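Local coordinates for aldehyde dehydrogenase family protein (Pseudomonas syringae pv. tomato, PDB 6X9L), which oxidises long-chain aliphatic aldehydes, using NAD+ as the electron acceptor, at residues A344-G349 with R374-S379; H340-M345 with G394-L399; R58-A63 with P226-I231; L242-A247 with K252-E257. The protein carries 1 engineered substitution. All coordinates share one frame; numbering follows the deposited sequence.

How the contacts relate
Contacts 1 and 2 rest the same helix, 336-351, on neighbouring strands of one sheet; their centres lie about 5 Å apart, and backbone bonds such as Thr376 N to Pro395 O join them. Contacts 3 and 4 belong to the other large sheet, meeting through parallel strands 230-234 and 253-257; the centre of contact 3 is about 43 Å from that of contact 1, across the chain's centre. Contacts 1 and 2 are buried and held by packing without hydrogen bonds between their segments. Contact 3 is also apolar but reaches a partly exposed aspartate, whereas contact 4 combines small apolar side chains with polar ends, lies against the second subunit and extends to NAD.

Contact 1: residues A344-G349 with R374-S379; sequences AMINAG and RPTVFS
Phe378 reaches from strand 376-379 to the backbone of helix 336-351, meeting it at Ile346 and Gly349. Its CB leaves the strand on the helix side, and CG stands anti to the carbonyl carbon (chi1 -72°), a setting that carries the ring across the gap between strand and helix. Further out, CE1 lies 4.2 Å from Gly349 C. At the tip, CZ comes 3.6 Å from Ile346 O and 4.2 Å from Ile346 CG2, the two side chains crossing at about a right angle. Ile346 O and Gly349 C both meet the ring obliquely. Glycine suits position 349 because its bare backbone lets a large ring settle directly against the helix.

Two residues earlier on the strand, Thr376 points the same way. Its OG1 sits 3.9 Å from Ile346 CD1, the end of the isoleucine's longer branch, while CG2 of Ile346 serves the phenylalanine. The hydroxyl donates to Arg374 O over 2.9 Å, from above the carbonyl plane and 49° out of it, and is also bonded to Gly360 N, so threonine can bury its polar atom beside an apolar branch.

Helix and strand run nearly alongside, their short axes 27° apart and 10.4 Å at closest approach, as in an alpha/beta layer. Val396 of the next strand extends the patch by touching both Ile346 and Phe378. No hydrogen bond crosses the contact: the ring packs partly on apolar carbons and partly on the helix backbone, a carbonyl oxygen included, while the buried hydroxyl of Thr376 is satisfied by backbone groups.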
loop_
_atom_site.group_PDB
_atom_site.type_symbol
_atom_site.label_atom_id
_atom_site.label_comp_id
_atom_site.label_asym_id
_atom_site.label_seq_id
_atom_site.Cartn_x
_atom_site.Cartn_y
_atom_site.Cartn_z
ATOM N N ALA A 344 6.693 -3.664 -33.619
ATOM C CA ALA A 344 5.305 -3.302 -33.887
ATOM C C ALA A 344 5.038 -1.847 -33.525
ATOM O O ALA A 344 4.284 -1.154 -34.220
ATOM C CB ALA A 344 4.363 -4.227 -33.121
ATOM N N MET A 345 5.647 -1.371 -32.438
ATOM C CA MET A 345 5.460 0.014 -32.025
ATOM C C MET A 345 6.062 0.979 -33.038
ATOM O O MET A 345 5.491 2.045 -33.296
ATOM C CB MET A 345 6.068 0.238 -30.639
ATOM C CG MET A 345 5.269 -0.396 -29.499
ATOM S SD MET A 345 3.490 -0.213 -29.742
ATOM C CE MET A 345 3.170 1.485 -29.292
ATOM N N ILE A 346 7.228 0.637 -33.598
ATOM C CA ILE A 346 7.831 1.476 -34.629
ATOM C C ILE A 346 6.909 1.563 -35.836
ATOM O O ILE A 346 6.605 2.654 -36.335
ATOM C CB ILE A 346 9.215 0.938 -35.025
ATOM C CG1 ILE A 346 10.160 0.926 -33.834
ATOM C CG2 ILE A 346 9.813 1.782 -36.092
ATOM C CD1 ILE A 346 11.469 0.221 -34.158
ATOM N N ASN A 347 6.447 0.410 -36.325
ATOM C CA ASN A 347 5.538 0.416 -37.460
ATOM C C ASN A 347 4.247 1.174 -37.146
ATOM O O ASN A 347 3.685 1.835 -38.028
ATOM C CB ASN A 347 5.255 -1.023 -37.894
ATOM C CG ASN A 347 6.469 -1.693 -38.538
ATOM O OD1 ASN A 347 7.113 -1.131 -39.432
ATOM N ND2 ASN A 347 6.781 -2.897 -38.087
ATOM N N ALA A 348 3.761 1.106 -35.906
ATOM C CA ALA A 348 2.564 1.858 -35.553
ATOM C C ALA A 348 2.810 3.355 -35.672
ATOM O O ALA A 348 1.947 4.097 -36.160
ATOM C CB ALA A 348 2.109 1.501 -34.135
ATOM N N GLY A 349 3.987 3.814 -35.240
ATOM C CA GLY A 349 4.298 5.231 -35.330
ATOM C C GLY A 349 4.380 5.725 -36.761
ATOM O O GLY A 349 3.849 6.787 -37.094
ATOM N N ARG A 374 17.117 -0.913 -34.422
ATOM C CA ARG A 374 17.720 0.376 -34.761
ATOM C C ARG A 374 17.272 1.450 -33.773
ATOM O O ARG A 374 16.086 1.525 -33.453
ATOM C CB ARG A 374 17.339 0.781 -36.173
ATOM C CG ARG A 374 17.664 -0.282 -37.207
ATOM C CD ARG A 374 16.892 -0.067 -38.506
ATOM N NE ARG A 374 17.190 1.200 -39.158
ATOM C CZ ARG A 374 16.428 1.726 -40.112
ATOM N NH1 ARG A 374 15.328 1.088 -40.477
ATOM N NH2 ARG A 374 16.747 2.883 -40.693
ATOM N N PRO A 375 18.183 2.285 -33.267
ATOM C CA PRO A 375 17.773 3.429 -32.432
ATOM C C PRO A 375 16.903 4.387 -33.225
ATOM O O PRO A 375 17.322 4.913 -34.256
ATOM C CB PRO A 375 19.109 4.071 -32.044
ATOM C CG PRO A 375 20.101 2.956 -32.140
ATOM C CD PRO A 375 19.649 2.147 -33.315
ATOM N N THR A 376 15.683 4.626 -32.735
ATOM C CA THR A 376 14.667 5.299 -33.532
ATOM C C THR A 376 14.176 6.568 -32.848
ATOM O O THR A 376 13.936 6.585 -31.631
ATOM C CB THR A 376 13.487 4.362 -33.823
ATOM O OG1 THR A 376 13.981 3.195 -34.480
ATOM C CG2 THR A 376 12.495 5.034 -34.758
ATOM N N VAL A 377 14.036 7.629 -33.655
ATOM C CA VAL A 377 13.554 8.929 -33.208
ATOM C C VAL A 377 12.389 9.359 -34.099
ATOM O O VAL A 377 12.510 9.396 -35.332
ATOM C CB VAL A 377 14.665 9.999 -33.210
ATOM C CG1 VAL A 377 14.108 11.343 -32.843
ATOM C CG2 VAL A 377 15.740 9.634 -32.225
ATOM N N PHE A 378 11.260 9.669 -33.466
ATOM C CA PHE A 378 10.100 10.273 -34.090
ATOM C C PHE A 378 9.977 11.728 -33.657
ATOM O O PHE A 378 10.269 12.079 -32.508
ATOM C CB PHE A 378 8.816 9.524 -33.713
ATOM C CG PHE A 378 8.690 8.191 -34.354
ATOM C CD1 PHE A 378 8.487 8.090 -35.720
ATOM C CD2 PHE A 378 8.774 7.029 -33.601
ATOM C CE1 PHE A 378 8.370 6.848 -36.324
ATOM C CE2 PHE A 378 8.654 5.787 -34.208
ATOM C CZ PHE A 378 8.459 5.697 -35.571
ATOM N N SER A 379 9.508 12.570 -34.571
ATOM C CA SER A 379 9.267 13.970 -34.251
ATOM C C SER A 379 7.893 14.372 -34.766
ATOM O O SER A 379 7.174 13.569 -35.369
ATOM C CB SER A 379 10.356 14.875 -34.838
ATOM O OG SER A 379 10.198 16.187 -34.354
#

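Contact 2: residues H340-M345 with G394-L399; sequences HRVQAM and GPVLCL
Gly394 opens the segment by laying its CA against Val342, 3.8 Å from the CG2 branch and 4.1 Å from CG1. The chain is almost fully extended here, and glycine, which adds no bulk beyond its CA, lets both methyls of the valine come up against the same side of the backbone. Those methyls are placed by a first torsion of 175°, with CG1 anti to the backbone N and CG2 anti to the carbonyl carbon.

Pro395 follows as the centre of an inverse gamma turn, in which Val396 N makes a weak bond to Gly394 O. Its ring only skirts the helix, CD lying 4.5 Å from Val342 CG1; elsewhere it packs on Phe284 of helix 272-284. A rigid proline suits this tight turn into the strand.

At Val396 the strand proper begins, and its CG2 meets Val342 CG1 at 4.3 Å, one branched side chain against another. Leu397 then turns to the other side of the sheet, onto Val280 and Ala283, so the strand is flanked by a helix on each of its faces.

Glu391, three residues before Gly394, binds NAD+, and Gly394 lies about 10 Å from the nearest part of the bound cofactor. The side-chain contacts are all between carbon atoms, with the valine methyls also lying against the glycine backbone. No hydrogen bond crosses between the two segments, so shape and the exclusion of water make this contact; a directional bond comes from elsewhere on the helix, where Gln343 OE1 pairs with Gly362 N.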
loop_
_atom_site.group_PDB
_atom_site.type_symbol
_atom_site.label_atom_id
_atom_site.label_comp_id
_atom_site.label_asym_id
_atom_site.label_seq_id
_atom_site.Cartn_x
_atom_site.Cartn_y
_atom_site.Cartn_z
ATOM N N HIS A 340 9.921 -8.190 -31.141
ATOM C CA HIS A 340 8.760 -8.084 -32.021
ATOM C C HIS A 340 7.789 -7.025 -31.533
ATOM O O HIS A 340 7.088 -6.394 -32.338
ATOM C CB HIS A 340 8.034 -9.416 -32.112
ATOM C CG HIS A 340 8.811 -10.481 -32.804
ATOM N ND1 HIS A 340 9.238 -10.356 -34.107
ATOM C CD2 HIS A 340 9.219 -11.701 -32.385
ATOM C CE1 HIS A 340 9.886 -11.450 -34.460
ATOM N NE2 HIS A 340 9.883 -12.285 -33.435
ATOM N N ARG A 341 7.698 -6.853 -30.220
ATOM C CA ARG A 341 6.828 -5.825 -29.675
ATOM C C ARG A 341 7.315 -4.441 -30.099
ATOM O O ARG A 341 6.555 -3.658 -30.679
ATOM C CB ARG A 341 6.752 -5.980 -28.151
ATOM C CG ARG A 341 5.354 -6.316 -27.643
ATOM C CD ARG A 341 5.330 -7.398 -26.565
ATOM N NE ARG A 341 6.363 -7.231 -25.557
ATOM C CZ ARG A 341 6.756 -8.208 -24.748
ATOM N NH1 ARG A 341 6.181 -9.397 -24.832
ATOM N NH2 ARG A 341 7.719 -7.996 -23.850
ATOM N N VAL A 342 8.601 -4.148 -29.866
ATOM C CA VAL A 342 9.177 -2.859 -30.258
ATOM C C VAL A 342 8.976 -2.609 -31.752
ATOM O O VAL A 342 8.545 -1.526 -32.175
ATOM C CB VAL A 342 10.666 -2.814 -29.880
ATOM C CG1 VAL A 342 11.292 -1.549 -30.390
ATOM C CG2 VAL A 342 10.806 -2.907 -28.379
ATOM N N GLN A 343 9.295 -3.612 -32.569
ATOM C CA GLN A 343 9.099 -3.522 -34.011
ATOM C C GLN A 343 7.666 -3.134 -34.359
ATOM O O GLN A 343 7.429 -2.350 -35.287
ATOM C CB GLN A 343 9.473 -4.858 -34.648
ATOM C CG GLN A 343 10.451 -4.749 -35.794
ATOM C CD GLN A 343 11.752 -4.089 -35.426
ATOM O OE1 GLN A 343 12.384 -3.463 -36.267
ATOM N NE2 GLN A 343 12.166 -4.225 -34.179
ATOM N N ALA A 344 6.693 -3.664 -33.619
ATOM C CA ALA A 344 5.305 -3.302 -33.887
ATOM C C ALA A 344 5.038 -1.847 -33.525
ATOM O O ALA A 344 4.284 -1.154 -34.220
ATOM C CB ALA A 344 4.363 -4.227 -33.121
ATOM N N MET A 345 5.647 -1.371 -32.438
ATOM C CA MET A 345 5.460 0.014 -32.025
ATOM C C MET A 345 6.062 0.979 -33.038
ATOM O O MET A 345 5.491 2.045 -33.296
ATOM C CB MET A 345 6.068 0.238 -30.639
ATOM C CG MET A 345 5.269 -0.396 -29.499
ATOM S SD MET A 345 3.490 -0.213 -29.742
ATOM C CE MET A 345 3.170 1.485 -29.292
ATOM N N GLY A 394 11.965 -0.096 -25.867
ATOM C CA GLY A 394 13.013 -0.254 -26.843
ATOM C C GLY A 394 13.532 1.132 -27.169
ATOM O O GLY A 394 13.073 2.128 -26.598
ATOM N N PRO A 395 14.489 1.238 -28.088
ATOM C CA PRO A 395 15.143 2.557 -28.307
ATOM C C PRO A 395 14.368 3.449 -29.280
ATOM O O PRO A 395 14.719 3.634 -30.460
ATOM C CB PRO A 395 16.513 2.159 -28.854
ATOM C CG PRO A 395 16.215 0.882 -29.634
ATOM C CD PRO A 395 15.133 0.155 -28.859
ATOM N N VAL A 396 13.286 4.032 -28.766
ATOM C CA VAL A 396 12.342 4.802 -29.558
ATOM C C VAL A 396 12.060 6.075 -28.784
ATOM O O VAL A 396 11.460 6.029 -27.702
ATOM C CB VAL A 396 11.043 4.032 -29.832
ATOM C CG1 VAL A 396 10.063 4.901 -30.612
ATOM C CG2 VAL A 396 11.342 2.725 -30.570
ATOM N N LEU A 397 12.486 7.208 -29.325
ATOM C CA LEU A 397 12.343 8.486 -28.651
ATOM C C LEU A 397 11.350 9.341 -29.424
ATOM O O LEU A 397 11.441 9.439 -30.653
ATOM C CB LEU A 397 13.697 9.191 -28.538
ATOM C CG LEU A 397 13.696 10.666 -28.108
ATOM C CD1 LEU A 397 13.084 10.821 -26.727
ATOM C CD2 LEU A 397 15.089 11.252 -28.141
ATOM N N CYS A 398 10.399 9.943 -28.703
ATOM C CA CYS A 398 9.420 10.857 -29.275
ATOM C C CYS A 398 9.809 12.296 -28.982
ATOM O O CYS A 398 10.208 12.626 -27.863
ATOM C CB CYS A 398 8.017 10.592 -28.725
ATOM S SG CYS A 398 7.257 9.096 -29.366
ATOM N N LEU A 399 9.691 13.140 -29.999
ATOM C CA LEU A 399 9.894 14.579 -29.893
ATOM C C LEU A 399 8.534 15.262 -29.953
ATOM O O LEU A 399 7.772 15.036 -30.898
ATOM C CB LEU A 399 10.784 15.074 -31.031
ATOM C CG LEU A 399 12.291 15.197 -30.823
ATOM C CD1 LEU A 399 12.789 14.350 -29.673
ATOM C CD2 LEU A 399 13.004 14.823 -32.114
#

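Contact 3: residues R58-A63 with P226-I231; sequences RAVAAA and PDIDMI
Val60 carries this contact, packing both of its methyls on Asp227 and Ile228. CG2 reaches the end of Ile228, 3.5 Å from CD1 and 3.8 Å from CG1, and the two side chains cross at about a right angle. The other methyl, CG1, rests 3.8 Å from Asp227 CB and also touches Ile228 CG1 at 4.0 Å; the aspartate thus offers its methylene and leaves its carboxylate for other partners. Ile228 owes its reach to an extended end, chi2 -175°, which sends CD1 to the helix although its CB sets off along the interface.

Beyond this first shell, Ile228 also leans on Ala153 of strand 143-155. Arg64, a turn further along helix 53-71, bonds through NH2 to Asp227 O and forms a salt bridge with Asp229 OD2, which in turn accepts from Val151 N. That arginine ties the helix to the very turn that carries the two packing residues into strand 230-234.

Valine suits its place because branching at CB lets both methyls be used at once. The chemistry is divided: apolar carbons make the contact, while charge and backbone bonds nearby would favour one alignment of helix 53-71 against the loop that leads into strand 230-234.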
loop_
_atom_site.group_PDB
_atom_site.type_symbol
_atom_site.label_atom_id
_atom_site.label_comp_id
_atom_site.label_asym_id
_atom_site.label_seq_id
_atom_site.Cartn_x
_atom_site.Cartn_y
_atom_site.Cartn_z
ATOM N N ARG A 58 7.108 -25.541 -1.032
ATOM C CA ARG A 58 8.321 -25.879 -0.292
ATOM C C ARG A 58 9.102 -24.625 0.060
ATOM O O ARG A 58 9.659 -24.504 1.157
ATOM C CB ARG A 58 9.196 -26.831 -1.104
ATOM C CG ARG A 58 8.506 -28.107 -1.524
ATOM C CD ARG A 58 9.476 -29.050 -2.218
ATOM N NE ARG A 58 10.551 -29.479 -1.325
ATOM C CZ ARG A 58 11.847 -29.300 -1.568
ATOM N NH1 ARG A 58 12.237 -28.708 -2.692
ATOM N NH2 ARG A 58 12.750 -29.732 -0.692
ATOM N N ALA A 59 9.137 -23.669 -0.854
ATOM C CA ALA A 59 9.916 -22.469 -0.609
ATOM C C ALA A 59 9.273 -21.609 0.476
ATOM O O ALA A 59 9.964 -21.145 1.395
ATOM C CB ALA A 59 10.104 -21.692 -1.910
ATOM N N VAL A 60 7.949 -21.399 0.405
ATOM C CA VAL A 60 7.269 -20.628 1.451
ATOM C C VAL A 60 7.455 -21.300 2.816
ATOM O O VAL A 60 7.754 -20.632 3.821
ATOM C CB VAL A 60 5.774 -20.415 1.107
ATOM C CG1 VAL A 60 5.060 -19.650 2.214
ATOM C CG2 VAL A 60 5.607 -19.651 -0.211
ATOM N N ALA A 61 7.320 -22.631 2.870
ATOM C CA ALA A 61 7.559 -23.341 4.125
ATOM C C ALA A 61 8.959 -23.066 4.670
ATOM O O ALA A 61 9.131 -22.847 5.876
ATOM C CB ALA A 61 7.339 -24.845 3.941
ATOM N N ALA A 62 9.980 -23.091 3.807
ATOM C CA ALA A 62 11.327 -22.795 4.294
ATOM C C ALA A 62 11.403 -21.374 4.825
ATOM O O ALA A 62 11.950 -21.135 5.912
ATOM C CB ALA A 62 12.368 -23.007 3.196
ATOM N N ALA A 63 10.833 -20.419 4.079
ATOM C CA ALA A 63 10.844 -19.027 4.523
ATOM C C ALA A 63 10.127 -18.882 5.862
ATOM O O ALA A 63 10.644 -18.269 6.801
ATOM C CB ALA A 63 10.211 -18.128 3.447
ATOM N N PRO A 226 -1.539 -18.528 1.008
ATOM C CA PRO A 226 -2.078 -18.097 2.309
ATOM C C PRO A 226 -1.019 -17.790 3.358
ATOM O O PRO A 226 -1.361 -17.257 4.424
ATOM C CB PRO A 226 -2.935 -19.295 2.749
ATOM C CG PRO A 226 -2.738 -20.369 1.711
ATOM C CD PRO A 226 -1.650 -19.980 0.800
ATOM N N ASP A 227 0.240 -18.125 3.114
ATOM C CA ASP A 227 1.263 -17.958 4.131
ATOM C C ASP A 227 2.270 -16.887 3.758
ATOM O O ASP A 227 3.294 -16.750 4.434
ATOM C CB ASP A 227 1.972 -19.285 4.395
ATOM C CG ASP A 227 2.546 -19.364 5.794
ATOM O OD1 ASP A 227 2.163 -18.530 6.634
ATOM O OD2 ASP A 227 3.384 -20.252 6.062
ATOM N N ILE A 228 2.002 -16.122 2.707
ATOM C CA ILE A 228 2.870 -15.030 2.285
ATOM C C ILE A 228 2.248 -13.719 2.745
ATOM O O ILE A 228 1.080 -13.439 2.467
ATOM C CB ILE A 228 3.092 -15.063 0.765
ATOM C CG1 ILE A 228 3.957 -16.283 0.451
ATOM C CG2 ILE A 228 3.694 -13.744 0.265
ATOM C CD1 ILE A 228 4.387 -16.425 -0.980
ATOM N N ASP A 229 3.014 -12.936 3.482
ATOM C CA ASP A 229 2.479 -11.740 4.109
ATOM C C ASP A 229 2.551 -10.532 3.208
ATOM O O ASP A 229 1.830 -9.559 3.441
ATOM C CB ASP A 229 3.245 -11.457 5.397
ATOM C CG ASP A 229 3.280 -12.654 6.305
ATOM O OD1 ASP A 229 2.178 -13.109 6.678
ATOM O OD2 ASP A 229 4.391 -13.158 6.610
ATOM N N MET A 230 3.407 -10.577 2.195
ATOM C CA MET A 230 3.624 -9.444 1.324
ATOM C C MET A 230 4.173 -9.960 0.009
ATOM O O MET A 230 4.857 -10.984 -0.021
ATOM C CB MET A 230 4.592 -8.433 1.931
ATOM C CG MET A 230 5.268 -7.587 0.876
ATOM S SD MET A 230 6.387 -6.382 1.557
ATOM C CE MET A 230 7.110 -5.801 0.028
ATOM N N ILE A 231 3.852 -9.249 -1.073
ATOM C CA ILE A 231 4.381 -9.530 -2.400
ATOM C C ILE A 231 4.805 -8.209 -3.045
ATOM O O ILE A 231 4.099 -7.196 -2.952
ATOM C CB ILE A 231 3.373 -10.292 -3.305
ATOM C CG1 ILE A 231 4.043 -10.679 -4.629
ATOM C CG2 ILE A 231 2.130 -9.450 -3.605
ATOM C CD1 ILE A 231 3.406 -11.871 -5.326
#

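Contact 4: residues L242-A247 with K252-E257; sequences LVAQAA and KRVTQE. With NAD (nicotinamide-adenine-dinucleotide), chain D.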
loop_
_atom_site.group_PDB
_atom_site.type_symbol
_atom_site.label_atom_id
_atom_site.label_comp_id
_atom_site.label_asym_id
_atom_site.label_seq_id
_atom_site.Cartn_x
_atom_site.Cartn_y
_atom_site.Cartn_z
ATOM N N LEU A 242 -2.731 -8.287 -12.217
ATOM C CA LEU A 242 -3.085 -9.681 -11.938
ATOM C C LEU A 242 -2.568 -10.133 -10.582
ATOM O O LEU A 242 -3.270 -10.851 -9.854
ATOM C CB LEU A 242 -2.551 -10.607 -13.016
ATOM C CG LEU A 242 -3.162 -10.433 -14.391
ATOM C CD1 LEU A 242 -2.400 -11.350 -15.326
ATOM C CD2 LEU A 242 -4.669 -10.742 -14.370
ATOM N N VAL A 243 -1.352 -9.729 -10.208
ATOM C CA VAL A 243 -0.901 -10.107 -8.874
ATOM C C VAL A 243 -1.732 -9.378 -7.812
ATOM O O VAL A 243 -2.161 -9.988 -6.824
ATOM C CB VAL A 243 0.621 -9.895 -8.675
ATOM C CG1 VAL A 243 1.328 -9.600 -9.958
ATOM C CG2 VAL A 243 0.906 -8.824 -7.653
ATOM N N ALA A 244 -2.016 -8.084 -8.008
ATOM C CA ALA A 244 -2.867 -7.381 -7.049
ATOM C C ALA A 244 -4.189 -8.113 -6.853
ATOM O O ALA A 244 -4.625 -8.350 -5.718
ATOM C CB ALA A 244 -3.122 -5.949 -7.508
ATOM N N GLN A 245 -4.841 -8.480 -7.961
ATOM C CA GLN A 245 -6.109 -9.199 -7.889
ATOM C C GLN A 245 -5.950 -10.554 -7.221
ATOM O O GLN A 245 -6.802 -10.955 -6.422
ATOM C CB GLN A 245 -6.696 -9.376 -9.289
ATOM C CG GLN A 245 -7.493 -8.188 -9.760
ATOM C CD GLN A 245 -7.538 -8.082 -11.269
ATOM O OE1 GLN A 245 -7.018 -8.949 -11.978
ATOM N NE2 GLN A 245 -8.156 -7.011 -11.772
ATOM N N ALA A 246 -4.872 -11.277 -7.540
ATOM C CA ALA A 246 -4.672 -12.589 -6.931
ATOM C C ALA A 246 -4.428 -12.476 -5.437
ATOM O O ALA A 246 -4.822 -13.375 -4.681
ATOM C CB ALA A 246 -3.506 -13.329 -7.604
ATOM N N ALA A 247 -3.810 -11.369 -4.995
ATOM C CA ALA A 247 -3.434 -11.146 -3.601
ATOM C C ALA A 247 -4.552 -10.583 -2.732
ATOM O O ALA A 247 -4.462 -10.664 -1.508
ATOM C CB ALA A 247 -2.246 -10.189 -3.535
ATOM N N LYS A 252 -2.667 -9.282 1.439
ATOM C CA LYS A 252 -1.235 -9.032 1.512
ATOM C C LYS A 252 -0.931 -7.559 1.289
ATOM O O LYS A 252 -1.735 -6.813 0.723
ATOM C CB LYS A 252 -0.479 -9.846 0.469
ATOM C CG LYS A 252 -1.153 -11.108 0.085
ATOM C CD LYS A 252 -0.154 -12.093 -0.474
ATOM C CE LYS A 252 -0.795 -13.444 -0.612
ATOM N NZ LYS A 252 0.263 -14.420 -0.630
ATOM N N ARG A 253 0.240 -7.145 1.778
ATOM C CA ARG A 253 0.864 -5.911 1.323
ATOM C C ARG A 253 1.382 -6.108 -0.096
ATOM O O ARG A 253 2.105 -7.072 -0.375
ATOM C CB ARG A 253 2.025 -5.489 2.225
ATOM C CG ARG A 253 2.764 -4.280 1.635
ATOM C CD ARG A 253 3.716 -3.638 2.628
ATOM N NE ARG A 253 3.036 -3.252 3.862
ATOM C CZ ARG A 253 3.671 -2.863 4.959
ATOM N NH1 ARG A 253 4.994 -2.820 4.974
ATOM N NH2 ARG A 253 2.984 -2.537 6.036
ATOM N N VAL A 254 0.992 -5.203 -0.987
ATOM C CA VAL A 254 1.275 -5.302 -2.410
ATOM C C VAL A 254 2.166 -4.125 -2.785
ATOM O O VAL A 254 1.779 -2.960 -2.609
ATOM C CB VAL A 254 -0.021 -5.307 -3.245
ATOM C CG1 VAL A 254 0.287 -5.163 -4.749
ATOM C CG2 VAL A 254 -0.856 -6.575 -2.948
ATOM N N THR A 255 3.356 -4.425 -3.289
ATOM C CA THR A 255 4.278 -3.412 -3.770
ATOM C C THR A 255 4.495 -3.614 -5.265
ATOM O O THR A 255 4.783 -4.732 -5.704
ATOM C CB THR A 255 5.600 -3.487 -3.005
ATOM O OG1 THR A 255 5.420 -2.854 -1.733
ATOM C CG2 THR A 255 6.696 -2.778 -3.757
ATOM N N GLN A 256 4.349 -2.539 -6.045
ATOM C CA GLN A 256 4.368 -2.623 -7.507
ATOM C C GLN A 256 5.195 -1.498 -8.115
ATOM O O GLN A 256 5.007 -0.325 -7.786
ATOM C CB GLN A 256 2.954 -2.575 -8.096
ATOM C CG GLN A 256 2.008 -3.614 -7.526
ATOM C CD GLN A 256 0.567 -3.218 -7.719
ATOM O OE1 GLN A 256 0.074 -2.296 -7.057
ATOM N NE2 GLN A 256 -0.120 -3.903 -8.636
ATOM N N GLU A 257 6.099 -1.874 -9.005
ATOM C CA GLU A 257 6.905 -0.972 -9.808
ATOM C C GLU A 257 6.599 -1.348 -11.249
ATOM O O GLU A 257 7.033 -2.410 -11.718
ATOM C CB GLU A 257 8.387 -1.133 -9.503
ATOM C CG GLU A 257 8.780 -0.907 -8.063
ATOM C CD GLU A 257 9.206 0.526 -7.818
ATOM O OE1 GLU A 257 9.240 1.285 -8.811
ATOM O OE2 GLU A 257 9.494 0.891 -6.650
HETATM P PA NAD D . 6.369 -8.659 -17.078
HETATM O O1A NAD D . 5.310 -7.828 -16.446
HETATM O O2A NAD D . 5.927 -9.344 -18.312
HETATM O O5B NAD D . 6.976 -9.730 -16.027
HETATM C C5B NAD D . 7.540 -9.314 -14.797
HETATM C C4B NAD D . 7.630 -10.501 -13.828
HETATM O O4B NAD D . 6.326 -10.975 -13.563
HETATM C C3B NAD D . 8.382 -11.694 -14.402
HETATM O O3B NAD D . 9.101 -12.312 -13.343
HETATM C C2B NAD D . 7.285 -12.626 -14.889
HETATM O O2B NAD D . 7.656 -13.988 -14.852
HETATM C C1B NAD D . 6.237 -12.367 -13.844
HETATM N N9A NAD D . 4.870 -12.581 -14.301
HETATM C C8A NAD D . 4.354 -12.475 -15.576
HETATM N N7A NAD D . 3.021 -12.701 -15.486
HETATM C C5A NAD D . 2.699 -12.942 -14.194
HETATM C C6A NAD D . 1.502 -13.224 -13.555
HETATM N N6A NAD D . 0.353 -13.142 -14.225
HETATM N N1A NAD D . 1.502 -13.406 -12.188
HETATM C C2A NAD D . 2.666 -13.314 -11.462
HETATM N N3A NAD D . 3.857 -13.033 -12.098
HETATM C C4A NAD D . 3.857 -12.858 -13.440
HETATM O O3 NAD D . 7.673 -7.730 -17.257
HETATM P PN NAD D . 8.385 -7.239 -18.613
HETATM O O1N NAD D . 7.444 -6.394 -19.387
HETATM O O2N NAD D . 9.044 -8.382 -19.267
HETATM O O5D NAD D . 9.465 -6.307 -17.816
HETATM C C5D NAD D . 9.671 -4.979 -18.232
HETATM C C4D NAD D . 8.649 -4.082 -17.532
HETATM O O4D NAD D . 9.031 -3.882 -16.182
HETATM C C3D NAD D . 8.603 -2.711 -18.180
HETATM O O3D NAD D . 7.286 -2.225 -18.123
HETATM C C2D NAD D . 9.438 -1.885 -17.236
HETATM O O2D NAD D . 9.126 -0.510 -17.298
HETATM C C1D NAD D . 9.067 -2.500 -15.890
HETATM N N1N NAD D . 10.085 -2.095 -14.914
HETATM C C2N NAD D . 9.739 -1.251 -13.894
HETATM C C3N NAD D . 10.702 -0.817 -12.993
HETATM C C7N NAD D . 10.377 0.120 -11.871
HETATM O O7N NAD D . 11.338 0.241 -10.853
HETATM N N7N NAD D . 9.240 0.821 -11.845
HETATM C C4N NAD D . 12.019 -1.237 -13.133
HETATM C C5N NAD D . 12.359 -2.084 -14.178
HETATM C C6N NAD D . 11.382 -2.501 -15.075
#
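Lys252 runs its aliphatic chain past Ala247 and ends in an ammonium group that several carbonyls grip. NZ bonds to His225 O and Met222 O, with a weaker bond to Ile228 O, so backbone oxygens near the end of helix 215-224 probably stabilise its charge. On the way there, CG passes 3.9 Å from Ala247 CB and 3.7 Å from Ala247 O; a long, extended lysine suits a place where the stem packs on the end of the helix and the tip meets carbonyls.

Ala247 CB also meets Val254 CG2 at 3.9 Å, and one turn back Ala244 CB lies 3.8 Å from Gln256 NE2. Alanines keep this face of the helix low enough for the strand to lie close. Gln256 holds CG anti to the carbonyl carbon (chi1 -54°) and stretches out over the helix; OE1 is hydrogen-bonded to Asn464 ND2 of the same chain, while NE2 makes a weak bond to Gly240 O.

Helix 237-247 runs antiparallel to strand 253-257, their axes 179° apart, as the return arm of a beta-alpha-beta crossover from strand 230-234. Both elements touch NAD: Leu242 CD1 of the helix lies 3.5 Å from the adenine amino N6A, and at the strand's end Glu257 OE1 accepts a weak, bent bond from the nicotinamide N7N (3.1 Å, 134°). Ala244 also packs on Ala248 of the second subunit, and Lys252 O bonds to Asn464 ND2 of that subunit. Alanines and a valine thus pack helix on strand, joined by Lys252 and Gln256, while Glu257 and the Lys252 carbonyl serve cofactor and partner subunit.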